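Local structure of 3-oxo-tetronate kinase (5DMH) at residues S235-A247 / G257-A269. The protein catalyses the ATP-dependent phosphorylation of 3-oxo-tetronate to 3-oxo-tetronate 4-phosphate, as a member of the four-carbon acid sugar kinase family. Residues are numbered along the deposited sequence; the frame is centred on the assembly and turned at random.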
ATOM      1  N   SER A 235      18.638   8.271   0.583  1.00 19.45           N
ATOM      2  CA  SER A 235      19.211   7.062  -0.006  1.00 16.40           C
ATOM      3  C   SER A 235      18.741   5.850   0.756  1.00 14.89           C
ATOM      4  O   SER A 235      18.220   5.973   1.879  1.00 17.20           O
ATOM      5  CB  SER A 235      20.720   7.143   0.093  1.00 18.12           C
ATOM      6  OG  SER A 235      21.059   7.158   1.441  1.00 22.91           O
ATOM      7  N   ASP A 236      18.933   4.670   0.160  1.00 18.36           N
ATOM      8  CA  ASP A 236      18.665   3.417   0.855  1.00 14.82           C
ATOM      9  C   ASP A 236      19.574   3.305   2.085  1.00 19.10           C
ATOM     10  O   ASP A 236      19.168   2.769   3.118  1.00 19.40           O
ATOM     11  CB  ASP A 236      18.849   2.198  -0.044  1.00 16.25           C
ATOM     12  CG  ASP A 236      17.689   1.984  -1.011  1.00 23.44           C
ATOM     13  OD1 ASP A 236      16.627   2.622  -0.883  1.00 21.21           O
ATOM     14  OD2 ASP A 236      17.865   1.161  -1.924  1.00 23.92           O
ATOM     15  N   ALA A 237      20.796   3.819   1.983  1.00 18.84           N
ATOM     16  CA  ALA A 237      21.681   3.806   3.139  1.00 16.84           C
ATOM     17  C   ALA A 237      21.035   4.518   4.342  1.00 18.56           C
ATOM     18  O   ALA A 237      21.136   4.042   5.469  1.00 19.31           O
ATOM     19  CB  ALA A 237      23.036   4.414   2.811  1.00 18.04           C
ATOM     20  N   ASP A 238      20.371   5.652   4.101  1.00 19.74           N
ATOM     21  CA  ASP A 238      19.700   6.356   5.178  1.00 16.38           C
ATOM     22  C   ASP A 238      18.583   5.494   5.748  1.00 17.70           C
ATOM     23  O   ASP A 238      18.385   5.474   6.948  1.00 17.21           O
ATOM     24  CB  ASP A 238      19.129   7.713   4.719  1.00 13.52           C
ATOM     25  CG  ASP A 238      20.172   8.786   4.597  1.00 18.30           C
ATOM     26  OD1 ASP A 238      21.363   8.578   4.991  1.00 21.39           O
ATOM     27  OD2 ASP A 238      19.799   9.877   4.120  1.00 18.04           O
ATOM     28  N   LEU A 239      17.879   4.743   4.898  1.00 17.74           N
ATOM     29  CA  LEU A 239      16.791   3.895   5.377  1.00 16.78           C
ATOM     30  C   LEU A 239      17.310   2.785   6.306  1.00 18.90           C
ATOM     31  O   LEU A 239      16.688   2.468   7.339  1.00 17.84           O
ATOM     32  CB  LEU A 239      16.000   3.332   4.194  1.00 15.24           C
ATOM     33  CG  LEU A 239      15.086   4.339   3.470  1.00 14.18           C
ATOM     34  CD1 LEU A 239      14.520   3.709   2.228  1.00 18.48           C
ATOM     35  CD2 LEU A 239      13.975   4.844   4.377  1.00 18.45           C
ATOM     36  N   PHE A 240      18.462   2.200   5.968  1.00 19.71           N
ATOM     37  CA  PHE A 240      19.034   1.175   6.814  1.00 21.72           C
ATOM     38  C   PHE A 240      19.505   1.795   8.132  1.00 17.23           C
ATOM     39  O   PHE A 240      19.355   1.183   9.195  1.00 18.32           O
ATOM     40  CB  PHE A 240      20.183   0.432   6.136  1.00 24.56           C
ATOM     41  CG  PHE A 240      19.724  -0.605   5.136  1.00 23.04           C
ATOM     42  CD1 PHE A 240      19.352  -1.871   5.559  1.00 27.09           C
ATOM     43  CD2 PHE A 240      19.681  -0.312   3.788  1.00 25.83           C
ATOM     44  CE1 PHE A 240      18.940  -2.835   4.646  1.00 28.11           C
ATOM     45  CE2 PHE A 240      19.270  -1.271   2.872  1.00 30.45           C
ATOM     46  CZ  PHE A 240      18.902  -2.527   3.309  1.00 31.31           C
ATOM     47  N   THR A 241      20.062   2.995   8.054  1.00 18.73           N
ATOM     48  CA  THR A 241      20.474   3.719   9.268  1.00 18.00           C
ATOM     49  C   THR A 241      19.281   3.966  10.215  1.00 20.64           C
ATOM     50  O   THR A 241      19.377   3.764  11.425  1.00 19.25           O
ATOM     51  CB  THR A 241      21.130   5.061   8.899  1.00 18.85           C
ATOM     52  OG1 THR A 241      22.348   4.797   8.202  1.00 18.33           O
ATOM     53  CG2 THR A 241      21.404   5.917  10.151  1.00 20.04           C
ATOM     54  N   LEU A 242      18.168   4.414   9.651  1.00 19.52           N
ATOM     55  CA  LEU A 242      16.971   4.684  10.434  1.00 17.43           C
ATOM     56  C   LEU A 242      16.434   3.392  11.079  1.00 18.60           C
ATOM     57  O   LEU A 242      16.110   3.368  12.266  1.00 19.92           O
ATOM     58  CB  LEU A 242      15.912   5.358   9.546  1.00 17.15           C
ATOM     59  CG  LEU A 242      16.151   6.839   9.189  1.00 19.55           C
ATOM     60  CD1 LEU A 242      15.294   7.249   7.994  1.00 17.66           C
ATOM     61  CD2 LEU A 242      15.863   7.724  10.384  1.00 18.65           C
ATOM     62  N   GLY A 243      16.350   2.321  10.296  1.00 19.48           N
ATOM     63  CA  GLY A 243      15.918   1.029  10.806  1.00 19.41           C
ATOM     64  C   GLY A 243      16.730   0.562  12.013  1.00 18.14           C
ATOM     65  O   GLY A 243      16.190   0.175  13.053  1.00 19.98           O
ATOM     66  N   GLU A 244      18.050   0.617  11.883  1.00 20.37           N
ATOM     67  CA  GLU A 244      18.926   0.264  12.986  1.00 23.54           C
ATOM     68  C   GLU A 244      18.735   1.214  14.177  1.00 19.39           C
ATOM     69  O   GLU A 244      18.657   0.757  15.300  1.00 20.55           O
ATOM     70  CB  GLU A 244      20.388   0.238  12.534  1.00 25.42           C
ATOM     71  CG  GLU A 244      21.325  -0.240  13.627  1.00 26.87           C
ATOM     72  CD  GLU A 244      22.790  -0.268  13.224  1.00 32.84           C
ATOM     73  OE1 GLU A 244      23.122  -0.146  12.027  1.00 30.44           O
ATOM     74  OE2 GLU A 244      23.616  -0.404  14.137  1.00 33.51           O
ATOM     75  N   ALA A 245      18.657   2.523  13.939  1.00 19.67           N
ATOM     76  CA  ALA A 245      18.476   3.484  15.035  1.00 22.24           C
ATOM     77  C   ALA A 245      17.168   3.272  15.792  1.00 26.18           C
ATOM     78  O   ALA A 245      17.077   3.554  17.001  1.00 18.40           O
ATOM     79  CB  ALA A 245      18.545   4.880  14.525  1.00 19.56           C
ATOM     80  N   CYS A 246      16.167   2.756  15.084  1.00 18.04           N
ATOM     81  CA  CYS A 246      14.848   2.513  15.658  1.00 20.70           C
ATOM     82  C   CYS A 246      14.622   1.077  16.146  1.00 19.77           C
ATOM     83  O   CYS A 246      13.490   0.694  16.380  1.00 18.41           O
ATOM     84  CB  CYS A 246      13.759   2.880  14.640  1.00 20.98           C
ATOM     85  SG  CYS A 246      13.692   4.640  14.214  1.00 21.15           S
ATOM     86  N   ALA A 247      15.690   0.311  16.340  1.00 20.39           N
ATOM     87  CA  ALA A 247      15.569  -1.069  16.790  1.00 25.27           C
ATOM     88  C   ALA A 247      14.775  -1.154  18.090  1.00 26.06           C
ATOM     89  O   ALA A 247      14.117  -2.159  18.347  1.00 26.95           O
ATOM     90  CB  ALA A 247      16.950  -1.675  16.990  1.00 26.91           C
ATOM     91  N   GLY A 257       9.974   1.333   2.418  1.00 13.94           N
ATOM     92  CA  GLY A 257      11.410   1.527   2.535  1.00 19.14           C
ATOM     93  C   GLY A 257      11.904   1.509   3.964  1.00 14.74           C
ATOM     94  O   GLY A 257      13.012   1.028   4.260  1.00 15.87           O
ATOM     95  N   ILE A 258      11.104   2.059   4.873  1.00 14.54           N
ATOM     96  CA  ILE A 258      11.555   2.135   6.266  1.00 17.35           C
ATOM     97  C   ILE A 258      11.697   0.737   6.893  1.00 15.93           C
ATOM     98  O   ILE A 258      12.333   0.577   7.944  1.00 17.29           O
ATOM     99  CB  ILE A 258      10.650   3.043   7.105  1.00 16.85           C
ATOM    100  CG1 ILE A 258      11.318   3.403   8.431  1.00 14.89           C
ATOM    101  CG2 ILE A 258       9.303   2.382   7.415  1.00 15.31           C
ATOM    102  CD1 ILE A 258      12.695   4.086   8.279  1.00 19.90           C
ATOM    103  N   ALA A 259      11.104  -0.274   6.257  1.00 14.56           N
ATOM    104  CA  ALA A 259      11.201  -1.662   6.748  1.00 21.07           C
ATOM    105  C   ALA A 259      12.458  -2.377   6.303  1.00 22.12           C
ATOM    106  O   ALA A 259      12.767  -3.468   6.812  1.00 20.93           O
ATOM    107  CB  ALA A 259       9.992  -2.474   6.316  1.00 17.20           C
ATOM    108  N   LEU A 260      13.176  -1.790   5.341  1.00 19.97           N
ATOM    109  CA  LEU A 260      14.347  -2.442   4.752  1.00 19.46           C
ATOM    110  C   LEU A 260      15.277  -3.073   5.782  1.00 21.23           C
ATOM    111  O   LEU A 260      15.751  -4.214   5.611  1.00 21.11           O
ATOM    112  CB  LEU A 260      15.134  -1.420   3.916  1.00 19.82           C
ATOM    113  CG  LEU A 260      14.537  -1.140   2.541  1.00 21.99           C
ATOM    114  CD1 LEU A 260      15.290   0.003   1.880  1.00 24.44           C
ATOM    115  CD2 LEU A 260      14.605  -2.366   1.643  1.00 23.70           C
ATOM    116  N   GLY A 261      15.579  -2.315   6.837  1.00 20.59           N
ATOM    117  CA  GLY A 261      16.556  -2.723   7.817  1.00 22.72           C
ATOM    118  C   GLY A 261      16.015  -3.451   9.042  1.00 20.75           C
ATOM    119  O   GLY A 261      16.784  -3.766   9.954  1.00 20.39           O
ATOM    120  N   LEU A 262      14.705  -3.696   9.096  1.00 22.30           N
ATOM    121  CA  LEU A 262      14.132  -4.262  10.326  1.00 20.23           C
ATOM    122  C   LEU A 262      14.504  -5.736  10.500  1.00 19.69           C
ATOM    123  O   LEU A 262      14.828  -6.176  11.600  1.00 21.13           O
ATOM    124  CB  LEU A 262      12.625  -4.017  10.384  1.00 17.95           C
ATOM    125  CG  LEU A 262      12.259  -2.525  10.343  1.00 22.64           C
ATOM    126  CD1 LEU A 262      10.756  -2.325  10.391  1.00 21.80           C
ATOM    127  CD2 LEU A 262      12.956  -1.738  11.443  1.00 22.78           C
ATOM    128  N   PRO A 263      14.485  -6.515   9.411  1.00 20.37           N
ATOM    129  CA  PRO A 263      14.927  -7.911   9.585  1.00 22.70           C
ATOM    130  C   PRO A 263      16.337  -8.032  10.122  1.00 24.81           C
ATOM    131  O   PRO A 263      16.620  -8.884  10.960  1.00 24.87           O
ATOM    132  CB  PRO A 263      14.838  -8.471   8.158  1.00 20.73           C
ATOM    133  CG  PRO A 263      13.759  -7.685   7.535  1.00 21.88           C
ATOM    134  CD  PRO A 263      13.951  -6.283   8.061  1.00 18.87           C
ATOM    135  N   GLU A 264      17.235  -7.175   9.667  1.00 25.28           N
ATOM    136  CA  GLU A 264      18.602  -7.232  10.161  1.00 22.95           C
ATOM    137  C   GLU A 264      18.672  -6.961  11.667  1.00 24.67           C
ATOM    138  O   GLU A 264      19.465  -7.584  12.369  1.00 27.40           O
ATOM    139  CB  GLU A 264      19.494  -6.265   9.388  1.00 24.61           C
ATOM    140  CG  GLU A 264      20.947  -6.356   9.747  1.00 25.67           C
ATOM    141  CD  GLU A 264      21.579  -7.672   9.337  1.00 34.19           C
ATOM    142  OE1 GLU A 264      21.043  -8.332   8.425  1.00 32.29           O
ATOM    143  OE2 GLU A 264      22.618  -8.044   9.926  1.00 39.81           O
ATOM    144  N   ASN A 265      17.860  -6.034  12.179  1.00 22.22           N
ATOM    145  CA  ASN A 265      17.787  -5.847  13.631  1.00 22.67           C
ATOM    146  C   ASN A 265      17.504  -7.157  14.366  1.00 24.91           C
ATOM    147  O   ASN A 265      18.148  -7.466  15.361  1.00 24.58           O
ATOM    148  CB  ASN A 265      16.696  -4.858  14.015  1.00 21.71           C
ATOM    149  CG  ASN A 265      17.016  -3.438  13.620  1.00 28.37           C
ATOM    150  OD1 ASN A 265      18.196  -3.030  13.511  1.00 25.55           O
ATOM    151  ND2 ASN A 265      15.958  -2.651  13.437  1.00 20.41           N
ATOM    152  N   PHE A 266      16.524  -7.919  13.893  1.00 26.80           N
ATOM    153  CA  PHE A 266      16.157  -9.152  14.598  1.00 29.17           C
ATOM    154  C   PHE A 266      17.249 -10.210  14.463  1.00 25.72           C
ATOM    155  O   PHE A 266      17.514 -10.959  15.388  1.00 27.57           O
ATOM    156  CB  PHE A 266      14.801  -9.675  14.109  1.00 26.22           C
ATOM    157  CG  PHE A 266      13.662  -8.734  14.399  1.00 27.32           C
ATOM    158  CD1 PHE A 266      13.280  -8.486  15.709  1.00 33.15           C
ATOM    159  CD2 PHE A 266      12.991  -8.094  13.379  1.00 26.86           C
ATOM    160  CE1 PHE A 266      12.241  -7.608  15.984  1.00 31.97           C
ATOM    161  CE2 PHE A 266      11.939  -7.196  13.652  1.00 27.56           C
ATOM    162  CZ  PHE A 266      11.574  -6.963  14.951  1.00 29.15           C
ATOM    163  N   ARG A 267      17.891 -10.260  13.308  1.00 31.05           N
ATOM    164  CA  ARG A 267      19.009 -11.177  13.116  1.00 26.97           C
ATOM    165  C   ARG A 267      20.137 -10.858  14.093  1.00 27.93           C
ATOM    166  O   ARG A 267      20.675 -11.749  14.763  1.00 30.48           O
ATOM    167  CB  ARG A 267      19.510 -11.098  11.671  1.00 27.46           C
ATOM    168  CG  ARG A 267      18.681 -11.899  10.691  1.00 30.84           C
ATOM    169  CD  ARG A 267      19.405 -12.081   9.372  1.00 33.12           C
ATOM    170  NE  ARG A 267      19.504 -10.827   8.623  1.00 26.92           N
ATOM    171  CZ  ARG A 267      18.587 -10.361   7.785  1.00 25.20           C
ATOM    172  NH1 ARG A 267      17.465 -11.038   7.548  1.00 24.19           N
ATOM    173  NH2 ARG A 267      18.791  -9.201   7.165  1.00 26.55           N
ATOM    174  N   ARG A 268      20.487  -9.586  14.175  1.00 37.04           N
ATOM    175  CA  ARG A 268      21.546  -9.141  15.081  1.00 32.32           C
ATOM    176  C   ARG A 268      21.239  -9.468  16.536  1.00 30.30           C
ATOM    177  O   ARG A 268      22.136  -9.744  17.334  1.00 30.66           O
ATOM    178  CB  ARG A 268      21.718  -7.637  14.951  1.00 34.41           C
ATOM    179  CG  ARG A 268      23.079  -7.253  14.480  1.00 49.12           C
ATOM    180  CD  ARG A 268      23.035  -6.762  13.078  1.00 45.27           C
ATOM    181  NE  ARG A 268      23.056  -5.307  13.033  1.00 60.16           N
ATOM    182  CZ  ARG A 268      23.479  -4.600  11.991  1.00 62.67           C
ATOM    183  NH1 ARG A 268      23.455  -3.278  12.044  1.00 64.61           N
ATOM    184  NH2 ARG A 268      23.929  -5.212  10.899  1.00 58.18           N
ATOM    185  N   ALA A 269      19.960  -9.406  16.881  1.00 30.48           N
ATOM    186  CA  ALA A 269      19.514  -9.642  18.240  1.00 31.06           C
ATOM    187  C   ALA A 269      19.382 -11.130  18.550  1.00 36.19           C
ATOM    188  O   ALA A 269      19.039 -11.498  19.670  1.00 37.00           O
ATOM    189  CB  ALA A 269      18.177  -8.934  18.481  1.00 35.60           C
TER
HETATM  190  O   HOH W   1      15.016   0.315   7.782  1.00 20.40           O
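A water between the segments is gripped three times: it donates to Leu-239 O (2.8 Å) and Ile-258 O (2.7 Å) and accepts from Gly-261 N. It joins helix 236-245 of the sugar-binding N-terminal domain to the 3-10 segment and type I turn that lead into the next helix, 262-268. The two helices, linked through strand 251-254, which runs parallel to its neighbours 144-147 and 111-115, cross at -45°. Beside the water the CA atoms of Phe-240 and Gly-261 lie 4.7 Å apart. Further along, Asn-265 ND2 gives Gly-243 O a nearly straight hydrogen bond of 2.9 Å; the oxygen lies in the amide plane, whereas the donor stands above the carbonyl plane. Ala-247 CB rests against the same amide. Leu-260 CB sits over one face of the Phe-240 ring, a CH-pi contact 4.2 Å from the centroid, while Leu-260 CD1 meets Leu-239 CD1. Ile-258, its CG1 anti to the backbone N (chi1 -165°), sends CD1 against Leu-242 CB; Ile-145 and Cys-147 of strand 144-147 close the buried side. Glu-244 reaches out extended, and its OE1 forms a 3.1 Å salt bridge with Arg-268 NH1 at the guanidinium edge; Arg-268 NH2 makes a longer salt-bridge hydrogen bond, 3.3 Å, to Glu-264 OE2.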